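Local atomic coordinates of type IV pilus biogenesis protein PilB (Streptococcus sanguinis, PDB entry 7B7P), a protein that serves as a minor subunit of type IV pili with a direct role in adhesion, carrying a von Willebrand factor A-like, metal-binding module on its pilin part. Residues A[67-71]-A[72-76]; A[167-171]-A[172-176]; A[113-116]-A[117-120]; A[230-233]-A[234-237]; A[340-343]-A[344-348]. One frame throughout, in Å; residues are numbered along the deposited sequence.

Contact 1. Residues A[67-71]-A[72-76]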
# COMPACT_ATOMS: atom_id res chain seq x y z
N TYR A 67 -5.41 -20.97 22.40
CA TYR A 67 -4.10 -20.58 22.92
C TYR A 67 -4.13 -19.07 23.16
O TYR A 67 -4.05 -18.29 22.21
CB TYR A 67 -2.99 -20.96 21.96
CG TYR A 67 -3.06 -22.37 21.43
CD1 TYR A 67 -3.91 -22.69 20.39
CD2 TYR A 67 -2.27 -23.37 21.98
CE1 TYR A 67 -3.98 -23.98 19.90
CE2 TYR A 67 -2.33 -24.67 21.50
CZ TYR A 67 -3.19 -24.96 20.45
OH TYR A 67 -3.26 -26.25 19.96
N VAL A 68 -4.22 -18.66 24.43
CA VAL A 68 -4.41 -17.26 24.80
C VAL A 68 -3.06 -16.66 25.19
O VAL A 68 -2.24 -17.31 25.84
CB VAL A 68 -5.44 -17.11 25.93
CG1 VAL A 68 -5.75 -15.64 26.18
CG2 VAL A 68 -6.71 -17.88 25.59
N TRP A 69 -2.84 -15.39 24.81
CA TRP A 69 -1.56 -14.74 25.05
C TRP A 69 -1.41 -14.34 26.51
O TRP A 69 -2.29 -13.67 27.08
CB TRP A 69 -1.40 -13.50 24.16
CG TRP A 69 -0.05 -12.86 24.33
CD1 TRP A 69 0.22 -11.58 24.74
CD2 TRP A 69 1.23 -13.48 24.10
NE1 TRP A 69 1.58 -11.37 24.78
CE2 TRP A 69 2.22 -12.51 24.39
CE3 TRP A 69 1.62 -14.75 23.66
CZ2 TRP A 69 3.58 -12.78 24.25
CZ3 TRP A 69 2.97 -15.02 23.54
CH2 TRP A 69 3.93 -14.04 23.83
N ASN A 70 -0.28 -14.72 27.11
CA ASN A 70 -0.04 -14.51 28.53
C ASN A 70 0.49 -13.11 28.83
O ASN A 70 -0.03 -12.42 29.71
CB ASN A 70 0.95 -15.55 29.06
CG ASN A 70 0.64 -15.97 30.47
OD1 ASN A 70 0.47 -15.14 31.36
ND2 ASN A 70 0.56 -17.28 30.68
N LYS A 71 1.54 -12.70 28.11
CA LYS A 71 2.23 -11.42 28.27
C LYS A 71 3.06 -11.39 29.55
O LYS A 71 4.25 -11.09 29.51
CB LYS A 71 1.25 -10.24 28.23
CG LYS A 71 1.91 -8.90 27.96
CD LYS A 71 1.06 -7.73 28.42
CE LYS A 71 0.23 -8.09 29.65
NZ LYS A 71 -0.65 -6.95 30.04
N GLN A 72 2.44 -11.69 30.70
CA GLN A 72 3.19 -11.68 31.94
C GLN A 72 4.04 -12.94 32.11
O GLN A 72 5.13 -12.86 32.68
CB GLN A 72 2.25 -11.49 33.13
CG GLN A 72 1.80 -10.04 33.34
CD GLN A 72 2.66 -9.30 34.35
OE1 GLN A 72 2.49 -9.45 35.57
NE2 GLN A 72 3.59 -8.47 33.86
N LYS A 73 3.57 -14.09 31.63
CA LYS A 73 4.43 -15.26 31.49
C LYS A 73 4.99 -15.41 30.08
O LYS A 73 5.84 -16.28 29.86
CB LYS A 73 3.68 -16.54 31.90
CG LYS A 73 3.95 -16.97 33.35
CD LYS A 73 3.30 -18.30 33.76
CE LYS A 73 1.91 -18.48 33.20
NZ LYS A 73 0.93 -17.48 33.73
N GLN A 74 4.55 -14.57 29.15
CA GLN A 74 5.01 -14.56 27.75
C GLN A 74 4.95 -15.96 27.14
O GLN A 74 5.93 -16.49 26.62
CB GLN A 74 6.41 -13.96 27.64
CG GLN A 74 6.45 -12.44 27.82
CD GLN A 74 6.56 -11.69 26.50
OE1 GLN A 74 7.24 -12.14 25.57
NE2 GLN A 74 5.90 -10.54 26.41
N ASP A 75 3.76 -16.55 27.21
CA ASP A 75 3.49 -17.86 26.62
C ASP A 75 1.99 -17.96 26.33
O ASP A 75 1.28 -16.95 26.35
CB ASP A 75 4.00 -18.98 27.56
CG ASP A 75 4.14 -20.31 26.85
OD1 ASP A 75 4.84 -20.37 25.81
OD2 ASP A 75 3.53 -21.30 27.32
N TRP A 76 1.52 -19.18 26.08
CA TRP A 76 0.12 -19.43 25.74
C TRP A 76 -0.52 -20.35 26.76
O TRP A 76 0.10 -21.31 27.24
CB TRP A 76 0.00 -20.01 24.32
CG TRP A 76 0.32 -18.98 23.28
CD1 TRP A 76 -0.45 -17.93 22.90
CD2 TRP A 76 1.53 -18.89 22.51
NE1 TRP A 76 0.18 -17.19 21.93
CE2 TRP A 76 1.40 -17.76 21.68
CE3 TRP A 76 2.70 -19.65 22.45
CZ2 TRP A 76 2.40 -17.38 20.79
CZ3 TRP A 76 3.69 -19.27 21.57
CH2 TRP A 76 3.54 -18.14 20.75
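Gln72, a long polar residue suited to an exposed turn, donates weakly from its N to Asn70 O. Lys73 lies across the amide of Asn70, with Lys73 CB 3.4 Å from Asn70 CG, and Lys73 N reaches Asn70 OD1 at 3.3 Å in a weak hydrogen bond. Gln74 brings its side-chain amide beside the Trp69 indole, the planes 79° apart, with Gln74 NE2 3.9 Å from Trp69 CZ2. The loop joins the antiparallel strands 64-67 and 79-80 of the six-stranded sheet, and a single bridge pairs Trp69 with Trp76, CA atoms 5.0 Å apart, where the two arms of the loop meet. Asp75 O accepts from Asn70 N at 2.8 Å, and the Asp75 carboxylate forms a salt bridge with Lys45. Trp76 offers a broad apolar ring for Trp69 to cover and an N-H for Trp52 O. Trp69 CE3 approaches one face of that ring, 3.3 Å from Trp76 NE1, with the ring planes inclined at 59°. Trp69 CG, anti to the backbone N (chi1 -176°) and hence beside the carbonyl carbon, carries the indole forward along the chain, bringing its six-membered ring over Trp76 although CB starts out pointing away.

Contact 2. Residues A[167-171]-A[172-176]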
# COMPACT_ATOMS: atom_id res chain seq x y z
N VAL A 167 6.09 12.64 -4.40
CA VAL A 167 6.89 13.04 -5.54
C VAL A 167 5.94 13.67 -6.55
O VAL A 167 5.22 12.96 -7.26
CB VAL A 167 7.68 11.88 -6.15
CG1 VAL A 167 8.40 12.30 -7.42
CG2 VAL A 167 8.66 11.36 -5.13
N PHE A 168 5.94 15.00 -6.62
CA PHE A 168 4.88 15.75 -7.27
C PHE A 168 5.40 16.48 -8.51
O PHE A 168 6.36 17.24 -8.43
CB PHE A 168 4.25 16.76 -6.31
CG PHE A 168 3.37 16.14 -5.23
CD1 PHE A 168 3.02 14.81 -5.26
CD2 PHE A 168 2.88 16.93 -4.20
CE1 PHE A 168 2.21 14.26 -4.27
CE2 PHE A 168 2.08 16.40 -3.22
CZ PHE A 168 1.74 15.07 -3.25
N ASP A 169 4.73 16.25 -9.63
CA ASP A 169 4.97 16.99 -10.86
C ASP A 169 4.71 18.48 -10.61
O ASP A 169 3.64 18.86 -10.13
CB ASP A 169 4.06 16.41 -11.95
CG ASP A 169 4.31 16.97 -13.35
OD1 ASP A 169 4.73 18.13 -13.53
OD2 ASP A 169 4.01 16.23 -14.31
N THR A 170 5.71 19.32 -10.91
CA THR A 170 5.60 20.77 -10.80
C THR A 170 5.87 21.44 -12.14
O THR A 170 6.33 22.58 -12.18
CB THR A 170 6.54 21.35 -9.73
OG1 THR A 170 7.91 21.22 -10.13
CG2 THR A 170 6.35 20.69 -8.37
N SER A 171 5.55 20.77 -13.24
CA SER A 171 5.74 21.38 -14.55
C SER A 171 4.78 22.57 -14.77
O SER A 171 3.83 22.80 -14.01
CB SER A 171 5.56 20.33 -15.65
OG SER A 171 4.23 19.88 -15.72
N GLY A 172 5.04 23.32 -15.84
CA GLY A 172 4.26 24.52 -16.11
C GLY A 172 2.79 24.26 -16.35
O GLY A 172 1.94 25.09 -16.01
N SER A 173 2.46 23.09 -16.92
CA SER A 173 1.06 22.73 -17.11
C SER A 173 0.26 22.74 -15.80
O SER A 173 -0.97 22.84 -15.83
CB SER A 173 0.99 21.33 -17.77
OG SER A 173 1.39 20.32 -16.86
N MET A 174 0.93 22.64 -14.66
CA MET A 174 0.21 22.59 -13.39
C MET A 174 -0.37 23.95 -12.97
O MET A 174 -1.03 24.03 -11.94
CB MET A 174 1.12 22.05 -12.29
CG MET A 174 1.47 20.58 -12.45
SD MET A 174 0.15 19.48 -12.00
CE MET A 174 0.28 19.48 -10.22
N ASP A 175 -0.14 25.01 -13.77
CA ASP A 175 -0.83 26.27 -13.57
C ASP A 175 -2.18 26.34 -14.28
O ASP A 175 -2.95 27.25 -13.99
CB ASP A 175 0.01 27.44 -14.09
CG ASP A 175 0.76 28.13 -12.99
OD1 ASP A 175 0.33 28.03 -11.81
OD2 ASP A 175 1.78 28.76 -13.33
N TRP A 176 -2.45 25.44 -15.21
CA TRP A 176 -3.74 25.44 -15.87
C TRP A 176 -4.77 24.71 -15.01
O TRP A 176 -4.44 24.10 -13.99
CB TRP A 176 -3.67 24.78 -17.25
CG TRP A 176 -2.48 25.15 -18.04
CD1 TRP A 176 -1.84 26.36 -18.08
CD2 TRP A 176 -1.79 24.30 -18.97
NE1 TRP A 176 -0.78 26.31 -18.95
CE2 TRP A 176 -0.73 25.06 -19.52
CE3 TRP A 176 -1.96 22.97 -19.38
CZ2 TRP A 176 0.16 24.52 -20.45
CZ3 TRP A 176 -1.08 22.45 -20.32
CH2 TRP A 176 -0.04 23.22 -20.85
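Asp169 OD1 is held by two donors of one residue, Ser171 N and Ser171 OG, each 2.8 Å away, and the backbone O of the same aspartate touches Met174 round the turn. The backbone N-H arrives nearly end-on to the C-O bond of the carboxylate and closes an Asx turn. The hydroxyl comes in on the syn side, 21° out of the carboxylate plane. Ser171 OG can do this because it sits between its own backbone N and carbonyl carbon (chi1 67°), and serine is small enough for this buried place. The other oxygen, Asp169 OD2, accepts from Thr283 OG1 and Asp284 N, so the carboxylate ties the end of strand 162-169 to the end of strand 276-283 and the first residue of the loop after it. Asp169, Ser171 and Ser173 spell the Asp-x-Ser-x-Ser signature of the metal-ion-dependent adhesion site of a von Willebrand A fold. Ser173 belongs to the magnesium site, its side chain about 3 Å (nearest atoms) from a bound magnesium ion, and its OG hydrogen-bonds to Asp284, which also binds magnesium. Beyond Gly172, which begins a short 3-10 segment, Met174 N donates to Ser171 O at 3.0 Å, from well above the carbonyl plane. The flexible, apolar Met174 chain bends at chi2 and chi3, bringing CE to 3.4 Å from Asp169 O, and packs on Met192 and Leu195 of helix 191-209.

Contact 3. Residues A[113-116]-A[117-120]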
# COMPACT_ATOMS: atom_id res chain seq x y z
N GLY A 113 -17.81 -33.33 11.56
CA GLY A 113 -17.14 -34.56 11.94
C GLY A 113 -18.08 -35.75 11.88
O GLY A 113 -19.26 -35.62 12.23
N LYS A 114 -17.59 -36.90 11.43
CA LYS A 114 -18.42 -38.09 11.30
C LYS A 114 -18.28 -38.98 12.53
O LYS A 114 -17.20 -39.10 13.12
CB LYS A 114 -18.07 -38.87 10.03
CG LYS A 114 -18.71 -38.31 8.76
CD LYS A 114 -17.67 -37.70 7.82
CE LYS A 114 -18.32 -36.69 6.87
NZ LYS A 114 -17.35 -35.68 6.37
N TYR A 115 -19.39 -39.61 12.90
CA TYR A 115 -19.52 -40.34 14.17
C TYR A 115 -18.64 -41.59 14.19
O TYR A 115 -18.71 -42.39 13.24
CB TYR A 115 -21.00 -40.70 14.35
CG TYR A 115 -21.41 -41.17 15.73
CD1 TYR A 115 -21.07 -40.45 16.86
CD2 TYR A 115 -22.16 -42.32 15.89
CE1 TYR A 115 -21.42 -40.89 18.12
CE2 TYR A 115 -22.54 -42.76 17.14
CZ TYR A 115 -22.17 -42.04 18.26
OH TYR A 115 -22.54 -42.46 19.52
N PRO A 116 -17.82 -41.83 15.29
CA PRO A 116 -16.86 -42.95 15.36
C PRO A 116 -16.52 -43.72 14.08
O PRO A 116 -15.57 -43.36 13.39
CB PRO A 116 -17.54 -43.85 16.40
CG PRO A 116 -18.18 -42.78 17.40
CD PRO A 116 -18.13 -41.42 16.66
N ASP A 117 -17.25 -44.80 13.80
CA ASP A 117 -17.10 -45.54 12.55
C ASP A 117 -18.46 -45.70 11.89
O ASP A 117 -18.90 -46.80 11.52
CB ASP A 117 -16.38 -46.87 12.76
CG ASP A 117 -14.87 -46.76 12.54
OD1 ASP A 117 -14.47 -46.28 11.46
OD2 ASP A 117 -14.10 -47.14 13.45
N THR A 118 -19.15 -44.57 11.76
CA THR A 118 -20.33 -44.41 10.91
C THR A 118 -19.95 -43.44 9.79
O THR A 118 -18.77 -43.17 9.57
CB THR A 118 -21.52 -43.89 11.72
OG1 THR A 118 -21.48 -44.46 13.03
CG2 THR A 118 -22.85 -44.25 11.06
N ASN A 119 -20.95 -42.91 9.07
CA ASN A 119 -20.72 -41.84 8.11
C ASN A 119 -21.76 -40.74 8.30
O ASN A 119 -22.04 -39.96 7.39
CB ASN A 119 -20.74 -42.37 6.68
CG ASN A 119 -19.80 -43.55 6.49
OD1 ASN A 119 -18.60 -43.44 6.74
ND2 ASN A 119 -20.35 -44.68 6.06
N ASN A 120 -22.33 -40.70 9.50
CA ASN A 120 -23.30 -39.69 9.91
C ASN A 120 -22.58 -38.38 10.22
O ASN A 120 -21.86 -38.29 11.23
CB ASN A 120 -24.07 -40.19 11.12
CG ASN A 120 -25.50 -39.73 11.14
OD1 ASN A 120 -26.13 -39.55 10.10
ND2 ASN A 120 -26.03 -39.54 12.34
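The chain doubles back between residues 113-116 and 117-120, whose end-to-end directions differ by 138°, and Tyr115 and Thr118 come level across the bend, CA atoms 5.3 Å apart. This is a beta turn with Pro116 and Asp117 at its corners, set in the loop that links strand 104-112 to strand 124-130. Its closing bond runs from Thr118 N to Tyr115 O at 2.7 Å and is nearly straight, with an angle of 167° at the hydrogen. A second, longer bond, from Tyr115 N to Asn120 O at 3.3 Å, draws the returning chain back alongside the outgoing one. Asn120 O also receives a CA-H contact from Lys114 CA. Proline suits a corner in having no N-H to satisfy, while the polar Asp117 fits an exposed bend. Gly113, just before the turn, has backbone angles at which a side chain would collide with the preceding carbonyl oxygen.

Among the side chains, Tyr115 and Thr118 lie side by side and point the same way. The phenol has Pro116 CG over one face, 3.7 Å above its plane, and Met89 beside it, while its OH accepts weakly from Arg8 NE. Lys114 CG rests against Asn119 C at 3.9 Å before the chain leads away. Thr118 OG1 lies beside its own backbone N (chi1 -36°), which brings the hydroxyl weakly to the same Tyr115 O as the N-H and 3.6 Å from Tyr115 CD2.

Contact 4. Residues A[230-233]-A[234-237]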
# COMPACT_ATOMS: atom_id res chain seq x y z
N PHE A 230 12.54 13.78 6.60
CA PHE A 230 11.24 13.19 6.88
C PHE A 230 10.66 13.71 8.19
O PHE A 230 11.26 13.53 9.25
CB PHE A 230 11.35 11.67 6.92
CG PHE A 230 11.45 11.04 5.57
CD1 PHE A 230 12.62 11.17 4.81
CD2 PHE A 230 10.39 10.32 5.04
CE1 PHE A 230 12.72 10.59 3.54
CE2 PHE A 230 10.48 9.73 3.77
CZ PHE A 230 11.64 9.87 3.02
N SER A 231 9.48 14.35 8.12
CA SER A 231 8.73 14.74 9.31
C SER A 231 7.93 13.56 9.84
O SER A 231 7.14 12.97 9.10
CB SER A 231 7.76 15.89 9.02
OG SER A 231 8.33 16.91 8.22
N ASN A 232 8.11 13.23 11.11
CA ASN A 232 7.17 12.34 11.78
C ASN A 232 5.90 13.13 12.10
O ASN A 232 5.97 14.20 12.72
CB ASN A 232 7.77 11.75 13.05
CG ASN A 232 6.96 10.59 13.60
OD1 ASN A 232 5.76 10.47 13.33
ND2 ASN A 232 7.60 9.73 14.37
N LEU A 233 4.76 12.62 11.66
CA LEU A 233 3.51 13.34 11.88
C LEU A 233 3.05 13.28 13.33
O LEU A 233 2.29 14.16 13.75
CB LEU A 233 2.42 12.80 10.95
CG LEU A 233 2.78 12.69 9.47
CD1 LEU A 233 1.68 11.97 8.73
CD2 LEU A 233 3.04 14.06 8.87
N ASP A 234 3.49 12.28 14.10
CA ASP A 234 3.16 12.22 15.52
C ASP A 234 3.78 13.36 16.30
O ASP A 234 3.38 13.61 17.44
CB ASP A 234 3.59 10.88 16.12
CG ASP A 234 2.84 9.71 15.52
OD1 ASP A 234 2.00 9.93 14.62
OD2 ASP A 234 3.07 8.56 15.97
N ASN A 235 4.77 14.05 15.73
CA ASN A 235 5.34 15.25 16.31
C ASN A 235 4.80 16.51 15.66
O ASN A 235 5.31 17.60 15.93
CB ASN A 235 6.87 15.25 16.20
CG ASN A 235 7.50 13.95 16.67
OD1 ASN A 235 6.85 13.10 17.30
ND2 ASN A 235 8.79 13.79 16.39
N GLY A 236 3.80 16.39 14.78
CA GLY A 236 3.26 17.58 14.17
C GLY A 236 3.02 17.53 12.68
O GLY A 236 3.96 17.52 11.87
N THR A 237 1.73 17.50 12.31
CA THR A 237 1.28 17.78 10.96
C THR A 237 1.76 19.14 10.46
O THR A 237 1.75 19.40 9.26
CB THR A 237 -0.25 17.75 10.91
OG1 THR A 237 -0.77 18.98 11.44
CG2 THR A 237 -0.79 16.60 11.74
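With CG of Asn232 anti to its backbone N (chi1 -167°), the side chain reaches forward along the chain, and chi2 of -24° keeps OD1 close to eclipsing CA, on the side of the following backbone, before the N-H of Asp234. The bond between Asp234 N and Asn232 OD1 is 3.0 Å long, and the donor stands 45° out of the amide carbonyl plane. Accepting from the N-H two residues on, Asn232 makes an Asx turn, and asparagine suits the place because its short side chain carries a carbonyl just far enough to meet that N-H. The side chains of Asn232 and Asp234 cross at a slant, with Asn232 OD1 3.6 Å from Asp234 CB.

The backbone oxygen of Asn232 serves one step further: Asn235 N donates to it at 3.2 Å. Gly236 N then donates to Leu233 O at 2.9 Å. These bonds, each spanning three residues, mark the single 3-10 turn that leads from strand 230-232 of the von Willebrand A sheet toward helix 238-245. Leu233, apolar at the one buried position here, turns its branched end into the fold, against Ile203 and Leu206 of helix 191-209 and Ile212 and Val214 of strand 212-219. Gly236 follows with backbone angles at which a CB would run into the preceding carbonyl oxygen, so glycine fits naturally.

Asp234 OD2 accepts from Asn211 N. Asn232 and Asp234 thus each satisfy a backbone N-H just outside a strand, Asp234 N after strand 230-232 and Asn211 N before strand 212-219, consistent with the side chains taking over from sheet bonding at this edge.

Contact 5. Residues A[340-343]-A[344-348]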
# COMPACT_ATOMS: atom_id res chain seq x y z
N ASP A 340 7.74 13.70 -29.90
CA ASP A 340 8.77 12.81 -30.42
C ASP A 340 8.75 11.47 -29.67
O ASP A 340 9.07 11.42 -28.48
CB ASP A 340 10.13 13.49 -30.29
CG ASP A 340 11.26 12.62 -30.75
OD1 ASP A 340 11.32 12.32 -31.97
OD2 ASP A 340 12.10 12.25 -29.90
N SER A 341 8.39 10.39 -30.38
CA SER A 341 8.26 9.06 -29.77
C SER A 341 9.51 8.63 -29.01
O SER A 341 9.41 8.04 -27.93
CB SER A 341 7.92 8.01 -30.83
OG SER A 341 6.51 7.82 -30.94
N ILE A 342 10.70 8.92 -29.56
CA ILE A 342 11.96 8.47 -28.94
C ILE A 342 12.15 9.13 -27.58
O ILE A 342 12.48 8.46 -26.59
CB ILE A 342 13.16 8.77 -29.85
CG1 ILE A 342 13.11 7.90 -31.10
CG2 ILE A 342 14.46 8.58 -29.09
CD1 ILE A 342 13.45 6.48 -30.86
N THR A 343 12.00 10.45 -27.52
CA THR A 343 12.17 11.15 -26.26
C THR A 343 11.19 10.63 -25.21
O THR A 343 11.54 10.53 -24.02
CB THR A 343 12.00 12.65 -26.46
OG1 THR A 343 12.77 13.05 -27.59
CG2 THR A 343 12.41 13.43 -25.20
N ARG A 344 9.96 10.32 -25.62
CA ARG A 344 8.99 9.83 -24.66
C ARG A 344 9.44 8.48 -24.12
O ARG A 344 9.52 8.28 -22.90
CB ARG A 344 7.60 9.74 -25.31
CG ARG A 344 6.50 9.19 -24.38
CD ARG A 344 5.14 9.04 -25.08
NE ARG A 344 5.15 8.04 -26.15
CZ ARG A 344 5.20 8.35 -27.44
NH1 ARG A 344 5.26 9.62 -27.83
NH2 ARG A 344 5.21 7.39 -28.35
N GLU A 345 9.81 7.57 -25.02
CA GLU A 345 10.37 6.29 -24.64
C GLU A 345 11.58 6.45 -23.71
O GLU A 345 11.68 5.75 -22.70
CB GLU A 345 10.74 5.50 -25.91
CG GLU A 345 11.58 4.26 -25.65
CD GLU A 345 10.93 3.28 -24.64
OE1 GLU A 345 9.68 3.21 -24.58
OE2 GLU A 345 11.69 2.59 -23.91
N ASN A 346 12.50 7.38 -24.01
CA ASN A 346 13.68 7.54 -23.15
C ASN A 346 13.31 8.09 -21.78
O ASN A 346 13.96 7.76 -20.77
CB ASN A 346 14.72 8.47 -23.81
CG ASN A 346 15.43 7.82 -25.01
OD1 ASN A 346 15.51 6.61 -25.11
ND2 ASN A 346 15.95 8.64 -25.91
N SER A 347 12.30 8.95 -21.72
CA SER A 347 11.85 9.49 -20.44
C SER A 347 11.22 8.42 -19.56
O SER A 347 11.40 8.42 -18.33
CB SER A 347 10.88 10.65 -20.69
OG SER A 347 10.52 11.24 -19.47
N ILE A 348 10.45 7.52 -20.17
CA ILE A 348 9.83 6.45 -19.41
C ILE A 348 10.87 5.43 -18.98
O ILE A 348 10.83 4.91 -17.86
CB ILE A 348 8.70 5.82 -20.25
CG1 ILE A 348 7.52 6.79 -20.35
CG2 ILE A 348 8.24 4.49 -19.66
CD1 ILE A 348 6.42 6.35 -21.31
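Arg344 folds its side chain back along the helix so that the guanidinium comes to lie beside Ser341, one turn earlier. Arg344 NH2 donates to Ser341 OG at 2.9 Å, the hydroxyl lying 24° out of the guanidinium plane, while the backbone O of Ser341 sits over the centre of one face of that group, 4.2 Å above it. The first two torsions are extended and the bend comes at chi3 (65°), which turns the tip back toward the start of the helix. On another side of the helix Ile342 and Asn346 run side by side and point the same way, with Ile342 CG2 3.5 Å from Asn346 ND2. Glu345 leads outward to a salt bridge with Arg386, and Ser347, small and buried, gives its hydroxyl to Ala289 O.

These side chains decorate the first turns of helix 341-358, whose regular bonds include Glu345 N to Ser341 O at 3.0 Å. Asp340 is the N-cap: its OD2 meets Thr343 N at 3.0 Å from above the carboxylate plane, and Thr343 OG1, by the anti lone pair, at a notably short 2.5 Å. A short carboxylate can turn back onto a helix end, and a threonine hydroxyl can join the same oxygen. With two donors on one oxygen and the positive end of the helix dipole close by, the negative charge of Asp340 is probably stabilised, while the helix gains a satisfied N-H in its first turn.

Overall arrangement
The five contacts come along the chain in the order 1, 3, 2, 4, 5 and fall into two groups, in keeping with a bimodular pilin. Contacts 1 and 3 are loops of the pilin part, their centres about 36 Å apart. Contacts 2 and 4 both reach the central sheet of the von Willebrand A-like module, one at the end of strand 162-169, the other after strand 230-232, with centres about 26 Å apart. Contact 5, the start of helix 341-358, lies about 19 Å from contact 2, centre to centre. About 70 Å separates the centres of contacts 2 and 3, so the metal site stands far from the pilin loops, consistent with an adhesive module displayed away from the pilus-forming part.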